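Local coordinates for acetylated cis-Golgi protein, involved in ER-to-Golgi transport (PDB 6G8Y) that probably takes part in ER-to-Golgi transport as the yeast counterpart of the Golgi-stacking protein GRASP65, represented here by its first PDZ domain, at residues R59-S62 with I63-H67; V19-E23 with M24-L28. All coordinates share one frame; numbering follows the deposited sequence. Where two conformers were deposited one is given.

Contact 1: R59-S62 with I63-H67; sequences RITS and IFNEH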
ATOM      1  N   ARG A  59      -2.918 -13.129  -2.551  1.00 11.74           N
ATOM      2  CA  ARG A  59      -1.497 -12.978  -2.198  1.00 11.37           C
ATOM      3  C   ARG A  59      -1.383 -12.123  -0.940  1.00 11.27           C
ATOM      4  O   ARG A  59      -0.566 -12.410  -0.067  1.00 12.44           O
ATOM      5  CB  ARG A  59      -0.699 -12.382  -3.359  1.00 13.37           C
ATOM      6  CG  ARG A  59       0.797 -12.358  -3.187  1.00 16.58           C
ATOM      7  CD  ARG A  59       1.470 -12.149  -4.541  1.00 21.56           C
ATOM      8  NE  ARG A  59       2.917 -12.071  -4.416  1.00 27.12           N
ATOM      9  CZ  ARG A  59       3.725 -11.560  -5.338  1.00 33.53           C
ATOM     10  NH1 ARG A  59       3.238 -11.071  -6.477  1.00 33.72           N
ATOM     11  NH2 ARG A  59       5.037 -11.539  -5.116  1.00 39.94           N
ATOM     12  N   ILE A  60      -2.179 -11.047  -0.851  1.00  9.34           N
ATOM     13  CA  ILE A  60      -2.146 -10.181   0.319  1.00  9.74           C
ATOM     14  C   ILE A  60      -2.625 -10.905   1.568  1.00  9.61           C
ATOM     15  O   ILE A  60      -2.054 -10.743   2.634  1.00 10.78           O
ATOM     16  CB  ILE A  60      -2.919  -8.872   0.075  1.00 10.51           C
ATOM     17  CG1 ILE A  60      -2.204  -8.070  -1.022  1.00 11.47           C
ATOM     18  CG2 ILE A  60      -2.994  -8.030   1.353  1.00 11.18           C
ATOM     19  CD1 ILE A  60      -3.017  -6.936  -1.622  1.00 12.82           C
ATOM     20  N   THR A  61      -3.645 -11.741   1.432  1.00 10.16           N
ATOM     21  CA  THR A  61      -4.093 -12.585   2.535  1.00 10.22           C
ATOM     22  C   THR A  61      -2.943 -13.422   3.093  1.00 10.83           C
ATOM     23  O   THR A  61      -2.746 -13.502   4.308  1.00 11.17           O
ATOM     24  CB  THR A  61      -5.239 -13.518   2.119  1.00 11.31           C
ATOM     25  OG1 THR A  61      -6.334 -12.776   1.579  1.00 11.23           O
ATOM     26  CG2 THR A  61      -5.713 -14.348   3.318  1.00 11.53           C
ATOM     27  N   SER A  62      -2.162 -14.024   2.193  1.00 11.70           N
ATOM     28  CA  SER A  62      -1.023 -14.833   2.613  0.55 14.04           C
ATOM     29  C   SER A  62       0.029 -14.003   3.328  1.00 13.82           C
ATOM     30  O   SER A  62       0.571 -14.431   4.331  1.00 13.10           O
ATOM     31  CB  SER A  62      -0.430 -15.538   1.403  0.55 16.16           C
ATOM     32  OG  SER A  62      -1.388 -16.410   0.822  0.55 18.08           O
ATOM     33  N   ILE A  63       0.318 -12.813   2.819  1.00 11.73           N
ATOM     34  CA  ILE A  63       1.295 -11.946   3.454  1.00 13.10           C
ATOM     35  C   ILE A  63       0.839 -11.607   4.863  1.00 12.02           C
ATOM     36  O   ILE A  63       1.611 -11.698   5.827  1.00 13.37           O
ATOM     37  CB  ILE A  63       1.497 -10.649   2.642  1.00 14.12           C
ATOM     38  CG1 ILE A  63       2.203 -10.947   1.320  1.00 14.01           C
ATOM     39  CG2 ILE A  63       2.311  -9.622   3.413  1.00 15.19           C
ATOM     40  CD1 ILE A  63       2.060  -9.866   0.275  1.00 15.71           C
ATOM     41  N   PHE A  64      -0.403 -11.167   5.001  1.00 11.19           N
ATOM     42  CA  PHE A  64      -0.936 -10.818   6.338  1.00 11.29           C
ATOM     43  C   PHE A  64      -0.923 -12.023   7.275  1.00 12.95           C
ATOM     44  O   PHE A  64      -0.514 -11.912   8.444  1.00 13.39           O
ATOM     45  CB  PHE A  64      -2.327 -10.158   6.213  1.00 10.55           C
ATOM     46  CG  PHE A  64      -2.265  -8.678   5.970  1.00  9.91           C
ATOM     47  CD1 PHE A  64      -1.757  -8.149   4.798  1.00 10.57           C
ATOM     48  CD2 PHE A  64      -2.693  -7.812   6.959  1.00 11.07           C
ATOM     49  CE1 PHE A  64      -1.678  -6.776   4.621  1.00 11.22           C
ATOM     50  CE2 PHE A  64      -2.631  -6.442   6.773  1.00 11.05           C
ATOM     51  CZ  PHE A  64      -2.091  -5.925   5.621  1.00 11.25           C
ATOM     52  N   ASN A  65      -1.315 -13.177   6.757  1.00 13.38           N
ATOM     53  CA  ASN A  65      -1.418 -14.349   7.639  1.00 15.13           C
ATOM     54  C   ASN A  65      -0.030 -14.859   8.057  1.00 15.50           C
ATOM     55  O   ASN A  65       0.128 -15.368   9.173  1.00 16.59           O
ATOM     56  CB  ASN A  65      -2.333 -15.412   7.032  1.00 17.06           C
ATOM     57  CG  ASN A  65      -3.809 -15.031   7.130  1.00 18.04           C
ATOM     58  OD1 ASN A  65      -4.216 -14.154   7.941  1.00 19.40           O
ATOM     59  ND2 ASN A  65      -4.621 -15.678   6.326  1.00 19.27           N
ATOM     60  N   GLU A  66       0.992 -14.609   7.251  1.00 14.38           N
ATOM     61  CA  GLU A  66       2.366 -14.911   7.673  1.00 16.21           C
ATOM     62  C   GLU A  66       2.812 -14.067   8.870  1.00 16.46           C
ATOM     63  O   GLU A  66       3.733 -14.425   9.601  1.00 19.01           O
ATOM     64  CB  GLU A  66       3.323 -14.735   6.500  1.00 20.00           C
ATOM     65  CG  GLU A  66       3.331 -15.960   5.590  1.00 26.16           C
ATOM     66  CD  GLU A  66       3.945 -15.739   4.224  1.00 38.36           C
ATOM     67  OE1 GLU A  66       3.499 -16.414   3.266  1.00 52.49           O
ATOM     68  OE2 GLU A  66       4.876 -14.921   4.096  1.00 46.48           O
ATOM     69  N   HIS A  67       2.146 -12.944   9.088  1.00 14.03           N
ATOM     70  CA  HIS A  67       2.465 -12.034  10.179  1.00 13.71           C
ATOM     71  C   HIS A  67       1.480 -12.098  11.342  1.00 13.84           C
ATOM     72  O   HIS A  67       1.540 -11.266  12.235  1.00 15.11           O
ATOM     73  CB  HIS A  67       2.531 -10.609   9.616  1.00 14.19           C
ATOM     74  CG  HIS A  67       3.687 -10.374   8.704  1.00 14.00           C
ATOM     75  ND1 HIS A  67       3.725 -10.780   7.388  1.00 13.84           N
ATOM     76  CD2 HIS A  67       4.908  -9.833   8.961  1.00 14.66           C
ATOM     77  CE1 HIS A  67       4.890 -10.441   6.858  1.00 16.18           C
ATOM     78  NE2 HIS A  67       5.634  -9.874   7.797  1.00 17.40           N
TER
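The last turns of helix 57-66 in this PDZ domain join Ile60 to Phe64 and carry the chain to His67. Four backbone bonds run from residue i+4 back to i. The straightest has Phe64 N giving to Ile60 O over 2.9 Å, with an N-H...O angle of 176°. On the inner side, the side chains of Ile60 and Phe64 run alongside each other in a common direction. With Ile60 CG2 anti to the backbone N, that methyl meets Phe64 CD1 at 3.7 Å, while Ile60 O sits at the edge of the ring, near its plane, 3.4 Å from the same Phe64 CD1. Phe38 packs edge-to-face on this ring, and Leu72 and Ile91 also touch it. An alanine in place of Phe64 is likely to leave Ile60 CG2 and Phe38 without their aromatic neighbour and open a gap between helix and sheet. On the outer side Thr61 CG2 lies 3.5 Å from Asn65 ND2, and Thr61 OG1, beside its own backbone N, turns back to bond Tyr57 O. Toward His67 the pattern changes: His67 N reaches Phe64 O at 2.9 Å, a shorter step of three residues. Meanwhile His67 ND1 donates to Ile63 O over 2.8 Å. That oxygen lies in the imidazole plane, which helps to set the ring's rotation. A side-chain nitrogen thus does at Ile63 O what the backbone N of His67, committed elsewhere, does not. The chemistry is two-sided: an apolar face set against the sheet, a polar one turned outward, and a buried imidazole bonded to a carbonyl of the helix's last turn.

Contact 2: V19-E23 with M24-L28; sequences VWVDE and MQFQL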
ATOM      1  N   VAL A  19      -4.759   2.632   1.156  1.00 12.22           N
ATOM      2  CA  VAL A  19      -4.193   3.824   1.798  1.00 13.23           C
ATOM      3  C   VAL A  19      -4.085   3.646   3.308  1.00 12.42           C
ATOM      4  O   VAL A  19      -4.766   2.783   3.863  1.00 13.29           O
ATOM      5  CB  VAL A  19      -5.029   5.084   1.474  1.00 14.24           C
ATOM      6  CG1 VAL A  19      -5.019   5.310  -0.042  1.00 16.75           C
ATOM      7  CG2 VAL A  19      -6.455   4.974   2.013  1.00 15.48           C
ATOM      8  N   TRP A  20      -3.252   4.468   3.949  1.00 13.59           N
ATOM      9  CA  TRP A  20      -3.102   4.537   5.404  1.00 14.93           C
ATOM     10  C   TRP A  20      -3.820   5.787   5.877  1.00 15.79           C
ATOM     11  O   TRP A  20      -3.469   6.882   5.441  1.00 18.26           O
ATOM     12  CB  TRP A  20      -1.611   4.654   5.765  1.00 16.70           C
ATOM     13  CG  TRP A  20      -1.342   4.777   7.215  1.00 18.06           C
ATOM     14  CD1 TRP A  20      -1.333   5.917   7.944  1.00 21.69           C
ATOM     15  CD2 TRP A  20      -1.034   3.714   8.110  1.00 17.49           C
ATOM     16  NE1 TRP A  20      -1.039   5.634   9.245  1.00 23.69           N
ATOM     17  CE2 TRP A  20      -0.874   4.286   9.389  1.00 21.44           C
ATOM     18  CE3 TRP A  20      -0.925   2.336   7.971  1.00 20.45           C
ATOM     19  CZ2 TRP A  20      -0.569   3.527  10.504  1.00 23.20           C
ATOM     20  CZ3 TRP A  20      -0.623   1.580   9.079  1.00 22.06           C
ATOM     21  CH2 TRP A  20      -0.460   2.175  10.331  1.00 22.76           C
ATOM     22  N   VAL A  21      -4.770   5.659   6.785  1.00 17.11           N
ATOM     23  CA  VAL A  21      -5.552   6.807   7.254  1.00 20.74           C
ATOM     24  C   VAL A  21      -5.345   6.919   8.741  1.00 25.15           C
ATOM     25  O   VAL A  21      -5.452   5.945   9.463  1.00 19.75           O
ATOM     26  CB  VAL A  21      -7.054   6.671   6.917  1.00 23.77           C
ATOM     27  CG1 VAL A  21      -7.287   6.568   5.428  1.00 25.55           C
ATOM     28  CG2 VAL A  21      -7.698   5.469   7.604  1.00 25.78           C
ATOM     29  N   ASP A  22      -5.017   8.106   9.216  1.00 29.93           N
ATOM     30  CA  ASP A  22      -4.886   8.282  10.645  1.00 35.18           C
ATOM     31  C   ASP A  22      -6.227   8.784  11.158  1.00 35.17           C
ATOM     32  O   ASP A  22      -7.184   8.983  10.398  1.00 32.25           O
ATOM     33  CB  ASP A  22      -3.666   9.160  10.995  1.00 40.57           C
ATOM     34  CG  ASP A  22      -3.927  10.644  10.865  1.00 45.38           C
ATOM     35  OD1 ASP A  22      -4.780  11.047  10.061  1.00 40.12           O
ATOM     36  OD2 ASP A  22      -3.259  11.417  11.583  1.00 56.65           O
ATOM     37  N   GLU A  23      -6.295   9.024  12.449  1.00 37.37           N
ATOM     38  CA  GLU A  23      -7.569   9.307  13.083  1.00 40.95           C
ATOM     39  C   GLU A  23      -8.130  10.659  12.619  1.00 39.67           C
ATOM     40  O   GLU A  23      -9.330  10.842  12.643  1.00 43.53           O
ATOM     41  CB  GLU A  23      -7.448   9.262  14.616  1.00 45.16           C
ATOM     42  CG  GLU A  23      -6.604   8.112  15.177  1.00 46.89           C
ATOM     43  CD  GLU A  23      -5.104   8.405  15.242  1.00 56.38           C
ATOM     44  OE1 GLU A  23      -4.722   9.576  15.476  1.00 71.84           O
ATOM     45  OE2 GLU A  23      -4.293   7.468  15.045  1.00 57.86           O
ATOM     46  N   MET A  24      -7.255  11.576  12.182  1.00 36.66           N
ATOM     47  CA  MET A  24      -7.613  12.935  11.759  1.00 38.08           C
ATOM     48  C   MET A  24      -7.709  13.130  10.238  1.00 34.73           C
ATOM     49  O   MET A  24      -8.229  14.137   9.756  1.00 26.67           O
ATOM     50  CB  MET A  24      -6.599  13.926  12.318  1.00 40.64           C
ATOM     51  CG  MET A  24      -6.297  13.730  13.793  1.00 50.05           C
ATOM     52  SD  MET A  24      -7.772  13.692  14.836  1.00 63.73           S
ATOM     53  CE  MET A  24      -8.193  15.434  14.755  1.00 58.24           C
ATOM     54  N   GLN A  25      -7.242  12.176   9.455  1.00 37.75           N
ATOM     55  CA  GLN A  25      -7.328  12.364   8.020  1.00 38.50           C
ATOM     56  C   GLN A  25      -8.793  12.372   7.547  1.00 31.26           C
ATOM     57  O   GLN A  25      -9.132  13.068   6.582  1.00 22.43           O
ATOM     58  CB  GLN A  25      -6.502  11.324   7.294  1.00 44.06           C
ATOM     59  CG  GLN A  25      -6.163  11.723   5.873  1.00 50.36           C
ATOM     60  CD  GLN A  25      -5.964  10.527   4.993  1.00 54.66           C
ATOM     61  OE1 GLN A  25      -5.553   9.470   5.453  1.00 60.68           O
ATOM     62  NE2 GLN A  25      -6.234  10.688   3.714  1.00 59.26           N
ATOM     63  N   PHE A  26      -9.658  11.669   8.280  1.00 29.44           N
ATOM     64  CA  PHE A  26     -11.080  11.620   7.993  1.00 35.15           C
ATOM     65  C   PHE A  26     -11.749  12.991   8.177  1.00 34.72           C
ATOM     66  O   PHE A  26     -12.641  13.348   7.415  1.00 36.41           O
ATOM     67  CB  PHE A  26     -11.784  10.563   8.874  1.00 38.46           C
ATOM     68  CG  PHE A  26     -11.386   9.122   8.596  1.00 37.64           C
ATOM     69  CD1 PHE A  26     -11.395   8.611   7.300  1.00 33.71           C
ATOM     70  CD2 PHE A  26     -11.092   8.246   9.654  1.00 37.53           C
ATOM     71  CE1 PHE A  26     -11.055   7.287   7.048  1.00 35.15           C
ATOM     72  CE2 PHE A  26     -10.765   6.908   9.411  1.00 34.57           C
ATOM     73  CZ  PHE A  26     -10.751   6.428   8.105  1.00 33.44           C
ATOM     74  N   GLN A  27     -11.296  13.746   9.181  1.00 30.18           N
ATOM     75  CA  GLN A  27     -11.742  15.124   9.448  1.00 33.93           C
ATOM     76  C   GLN A  27     -11.005  16.174   8.614  1.00 34.41           C
ATOM     77  O   GLN A  27     -11.579  17.214   8.250  1.00 45.31           O
ATOM     78  CB  GLN A  27     -11.516  15.462  10.933  1.00 31.66           C
ATOM     79  CG  GLN A  27     -12.327  14.604  11.890  1.00 35.73           C
ATOM     80  CD  GLN A  27     -11.872  14.736  13.327  1.00 38.87           C
ATOM     81  OE1 GLN A  27     -10.739  14.406  13.667  1.00 36.71           O
ATOM     82  NE2 GLN A  27     -12.756  15.231  14.180  1.00 45.24           N
ATOM     83  N   LEU A  28      -9.725  15.898   8.356  1.00 39.74           N
ATOM     84  CA  LEU A  28      -8.763  16.823   7.761  1.00 44.55           C
ATOM     85  C   LEU A  28      -8.080  16.128   6.582  1.00 45.84           C
ATOM     86  O   LEU A  28      -7.055  15.460   6.753  1.00 59.31           O
ATOM     87  CB  LEU A  28      -7.754  17.196   8.850  1.00 50.92           C
ATOM     88  CG  LEU A  28      -6.601  18.188   8.696  1.00 55.58           C
ATOM     89  CD1 LEU A  28      -6.168  18.600  10.097  1.00 61.31           C
ATOM     90  CD2 LEU A  28      -5.402  17.609   7.953  1.00 58.43           C
TER
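Asp22 and Gln25 hold the tight part of this corner, where the chain leaving strand 19-20 doubles back through a type I beta turn. Asp22 O accepts from Gln25 N across the turn at 3.3 Å, a weak bond, and the carboxylate adds to it. Its CG stands between the backbone N and the carbonyl carbon, chi1 81°, which swings OD1 inward over the turn. From there Asp22 OD1 takes Gln25 N at 2.8 Å and Met24 N at 3.3 Å, the second in the manner of an Asx turn; both bonds are bent and weak. One carboxylate oxygen therefore serves two successive amides, and its negative charge probably favours them. On the outer side Val21 CG2 meets the exposed Phe26 ring obliquely, at a modelled 3.2 Å from Phe26 CZ, a doubtfully short spacing. The solvent side is loose: Glu23 CB touches Met24 N at 3.4 Å before its chain bends clear, and Met24, folded back on itself, lies with SD 3.8 Å from Glu23 C; both residues are exposed. The corner follows the short, weakly bonded edge strand 19-20, where Trp20 pairs through its backbone with Asp33 of strand 33-38 and its indole reaches Arg85 and Glu87 of strand 83-90.

Contact 2 comes first along the chain and contact 1 later, with strands 33-38, 41-47 and 53-55 between them. Their centres are about 24 Å apart and their nearest atoms about 8 Å, so they do not touch. Both are surface features of one small domain, built round the same antiparallel sheet. Strand 33-38 is their common neighbour: it pairs with strand 19-20, which leads into contact 2, and its Phe38 packs against the helix of contact 1. The two differ in kind, one a regular helix laid on the sheet and the other an irregular turn following a short edge strand. Each is held by near-in-sequence bonds, while the shared sheet probably sets their relative position.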